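Long-range contact in leucine aminopeptidase 2, chloroplastic (PDB 5LHJ), which is a metal-dependent M17-family aminopeptidase of bottromycin maturation, probably removing unsubstituted N-terminal amino acids from peptides: residues R108-D113 / A155-A160. Residues are numbered along the deposited sequence; the frame is centred on the assembly and turned at random.
Sequences RTLRLD and AEVIVA
The backbones of Leu110 and Leu112 hydrogen-bond to Glu156, Ile158 and Ala160 across two parallel strands, 109-112 and 156-159. Both strands belong to the mixed sheet of the N-terminal domain of M17 aminopeptidases, and 156-159 is its outermost strand on this side within the chain. Helix 124-139 lies in the crossover between them, a beta-alpha-beta unit. Leu110 N donates to Glu156 O (2.9 Å), and Leu110 O accepts from Ile158 N (2.8 Å). Arg108 O accepts two bonds at the N-terminal end of the strand pair, from Ala155 N and Glu156 N. Leu110, Leu112, Val157 and Val159 share one face. There Leu112 CD1 meets Val157 CG1 at 3.9 Å, and helix 124-139 packs over Leu112, Val157 and Val159. Thr109, Arg111, Glu156 and Ile158 occupy the other face. Arg111 CG lies 4.0 Å from Ile158 CG2. Beyond CG the arginine chain bends at chi3 (78°), which brings its guanidinium edge-on to the Asp113 carboxylate. Arg111 NE donates to Asp113 OD1 (2.8 Å) and NH2 to OD2, a side-on, two-bond salt bridge. With an alanine at Arg111, the Asp113 carboxylate would probably lose this charge partner, and Ile158 CG2 its contact with the arginine CG. The grip helps fix the rotation of Asp113, whose OD1 rests 3.4 Å from Ala160 CB. On the far side, strand 38-43 pairs with 109-112. At the C-terminal end of the strand pair, one water donates to both Leu112 O (2.7 Å) and Ala160 O (2.8 Å).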
ATOM      1  N   ARG A 108     -39.243  -0.415  35.987  1.00 32.31           N
ATOM      2  CA  ARG A 108     -38.932   0.844  36.652  1.00 34.19           C
ATOM      3  C   ARG A 108     -37.931   0.661  37.775  1.00 32.39           C
ATOM      4  O   ARG A 108     -37.137   1.570  38.040  1.00 32.01           O
ATOM      5  CB  ARG A 108     -40.192   1.493  37.236  1.00 37.84           C
ATOM      6  CG  ARG A 108     -41.285   1.833  36.239  1.00 41.74           C
ATOM      7  CD  ARG A 108     -42.411   2.567  36.957  1.00 46.03           C
ATOM      8  NE  ARG A 108     -43.560   2.844  36.093  1.00 50.55           N
ATOM      9  CZ  ARG A 108     -44.692   3.431  36.490  1.00 53.81           C
ATOM     10  NH1 ARG A 108     -44.860   3.820  37.758  1.00 54.97           N
ATOM     11  NH2 ARG A 108     -45.672   3.631  35.606  1.00 55.92           N
ATOM     12  N   THR A 109     -37.988  -0.484  38.459  1.00 30.45           N
ATOM     13  CA  THR A 109     -37.142  -0.729  39.637  1.00 29.93           C
ATOM     14  C   THR A 109     -36.492  -2.116  39.591  1.00 27.83           C
ATOM     15  O   THR A 109     -37.157  -3.100  39.259  1.00 26.92           O
ATOM     16  CB  THR A 109     -37.969  -0.591  40.932  1.00 31.11           C
ATOM     17  OG1 THR A 109     -39.069  -1.502  40.882  1.00 33.91           O
ATOM     18  CG2 THR A 109     -38.531   0.819  41.062  1.00 32.08           C
ATOM     19  N   LEU A 110     -35.192  -2.169  39.911  1.00 26.28           N
ATOM     20  CA  LEU A 110     -34.404  -3.401  39.918  1.00 25.10           C
ATOM     21  C   LEU A 110     -33.674  -3.548  41.249  1.00 24.67           C
ATOM     22  O   LEU A 110     -32.995  -2.620  41.680  1.00 25.37           O
ATOM     23  CB  LEU A 110     -33.376  -3.383  38.772  1.00 24.87           C
ATOM     24  CG  LEU A 110     -32.278  -4.451  38.785  1.00 24.65           C
ATOM     25  CD1 LEU A 110     -32.870  -5.842  38.621  1.00 24.52           C
ATOM     26  CD2 LEU A 110     -31.260  -4.142  37.695  1.00 24.94           C
ATOM     27  N   ARG A 111     -33.825  -4.696  41.904  1.00 23.85           N
ATOM     28  CA  ARG A 111     -33.058  -5.009  43.109  1.00 23.94           C
ATOM     29  C   ARG A 111     -32.089  -6.136  42.777  1.00 23.24           C
ATOM     30  O   ARG A 111     -32.519  -7.214  42.372  1.00 22.75           O
ATOM     31  CB  ARG A 111     -33.962  -5.430  44.277  1.00 24.89           C
ATOM     32  CG  ARG A 111     -33.202  -5.473  45.595  1.00 25.39           C
ATOM     33  CD  ARG A 111     -34.054  -5.933  46.761  1.00 26.57           C
ATOM     34  NE  ARG A 111     -34.249  -7.388  46.772  1.00 26.74           N
ATOM     35  CZ  ARG A 111     -35.424  -8.023  46.788  1.00 27.93           C
ATOM     36  NH1 ARG A 111     -36.591  -7.370  46.807  1.00 29.13           N
ATOM     37  NH2 ARG A 111     -35.439  -9.352  46.806  1.00 27.98           N
ATOM     38  N   LEU A 112     -30.791  -5.866  42.924  1.00 22.44           N
ATOM     39  CA  LEU A 112     -29.754  -6.872  42.754  1.00 22.68           C
ATOM     40  C   LEU A 112     -29.465  -7.527  44.100  1.00 22.52           C
ATOM     41  O   LEU A 112     -28.996  -6.854  45.030  1.00 22.32           O
ATOM     42  CB  LEU A 112     -28.463  -6.221  42.226  1.00 23.21           C
ATOM     43  CG  LEU A 112     -28.650  -5.397  40.950  1.00 23.80           C
ATOM     44  CD1 LEU A 112     -27.372  -4.651  40.609  1.00 25.09           C
ATOM     45  CD2 LEU A 112     -29.095  -6.285  39.811  1.00 24.42           C
ATOM     46  N   ASP A 113     -29.756  -8.823  44.204  1.00 22.35           N
ATOM     47  CA  ASP A 113     -29.390  -9.614  45.382  1.00 23.10           C
ATOM     48  C   ASP A 113     -28.074 -10.375  45.199  1.00 22.82           C
ATOM     49  O   ASP A 113     -27.718 -11.188  46.048  1.00 23.18           O
ATOM     50  CB  ASP A 113     -30.519 -10.599  45.733  1.00 23.81           C
ATOM     51  CG  ASP A 113     -31.783  -9.907  46.244  1.00 24.92           C
ATOM     52  OD1 ASP A 113     -31.820  -8.665  46.366  1.00 26.24           O
ATOM     53  OD2 ASP A 113     -32.767 -10.618  46.534  1.00 25.87           O
ATOM     54  N   ALA A 155     -35.910   3.741  36.942  1.00 48.23           N
ATOM     55  CA  ALA A 155     -35.734   4.843  37.894  1.00 48.48           C
ATOM     56  C   ALA A 155     -34.816   4.512  39.088  1.00 48.12           C
ATOM     57  O   ALA A 155     -34.133   5.405  39.591  1.00 49.17           O
ATOM     58  CB  ALA A 155     -37.098   5.305  38.398  1.00 48.78           C
ATOM     59  N   GLU A 156     -34.807   3.253  39.542  1.00 46.94           N
ATOM     60  CA  GLU A 156     -34.019   2.835  40.707  1.00 45.85           C
ATOM     61  C   GLU A 156     -33.342   1.474  40.509  1.00 41.88           C
ATOM     62  O   GLU A 156     -34.001   0.496  40.145  1.00 39.61           O
ATOM     63  CB  GLU A 156     -34.916   2.737  41.942  1.00 49.55           C
ATOM     64  CG  GLU A 156     -35.508   4.056  42.417  1.00 52.98           C
ATOM     65  CD  GLU A 156     -36.320   3.913  43.697  1.00 56.69           C
ATOM     66  OE1 GLU A 156     -36.615   2.770  44.124  1.00 58.77           O
ATOM     67  OE2 GLU A 156     -36.671   4.960  44.287  1.00 61.57           O
ATOM     68  N   VAL A 157     -32.030   1.434  40.751  1.00 37.97           N
ATOM     69  CA  VAL A 157     -31.293   0.188  40.957  1.00 34.91           C
ATOM     70  C   VAL A 157     -30.850   0.141  42.415  1.00 32.70           C
ATOM     71  O   VAL A 157     -30.230   1.083  42.910  1.00 31.75           O
ATOM     72  CB  VAL A 157     -30.074   0.070  40.034  1.00 34.92           C
ATOM     73  CG1 VAL A 157     -29.285  -1.208  40.330  1.00 34.70           C
ATOM     74  CG2 VAL A 157     -30.524   0.111  38.579  1.00 35.50           C
ATOM     75  N   ILE A 158     -31.182  -0.959  43.084  1.00 30.33           N
ATOM     76  CA  ILE A 158     -30.928  -1.149  44.504  1.00 29.55           C
ATOM     77  C   ILE A 158     -29.997  -2.341  44.659  1.00 27.64           C
ATOM     78  O   ILE A 158     -30.228  -3.379  44.043  1.00 26.87           O
ATOM     79  CB  ILE A 158     -32.257  -1.415  45.249  1.00 31.48           C
ATOM     80  CG1 ILE A 158     -33.176  -0.196  45.121  1.00 32.80           C
ATOM     81  CG2 ILE A 158     -32.002  -1.808  46.700  1.00 31.78           C
ATOM     82  CD1 ILE A 158     -34.560  -0.399  45.715  1.00 34.20           C
ATOM     83  N   VAL A 159     -28.945  -2.192  45.460  1.00 25.61           N
ATOM     84  CA  VAL A 159     -28.029  -3.291  45.742  1.00 25.16           C
ATOM     85  C   VAL A 159     -28.300  -3.755  47.172  1.00 25.78           C
ATOM     86  O   VAL A 159     -28.111  -2.973  48.114  1.00 25.57           O
ATOM     87  CB  VAL A 159     -26.554  -2.866  45.589  1.00 24.68           C
ATOM     88  CG1 VAL A 159     -25.617  -4.047  45.852  1.00 24.50           C
ATOM     89  CG2 VAL A 159     -26.301  -2.319  44.187  1.00 24.45           C
ATOM     90  N   ALA A 160     -28.756  -5.003  47.317  1.00 25.57           N
ATOM     91  CA  ALA A 160     -29.054  -5.592  48.631  1.00 25.76           C
ATOM     92  C   ALA A 160     -27.786  -6.153  49.277  1.00 25.69           C
ATOM     93  O   ALA A 160     -27.090  -6.982  48.687  1.00 25.78           O
ATOM     94  CB  ALA A 160     -30.118  -6.677  48.508  1.00 25.74           C
TER
HETATM   95  O   HOH W   1     -26.573  -7.615  46.048  1.00 23.24           O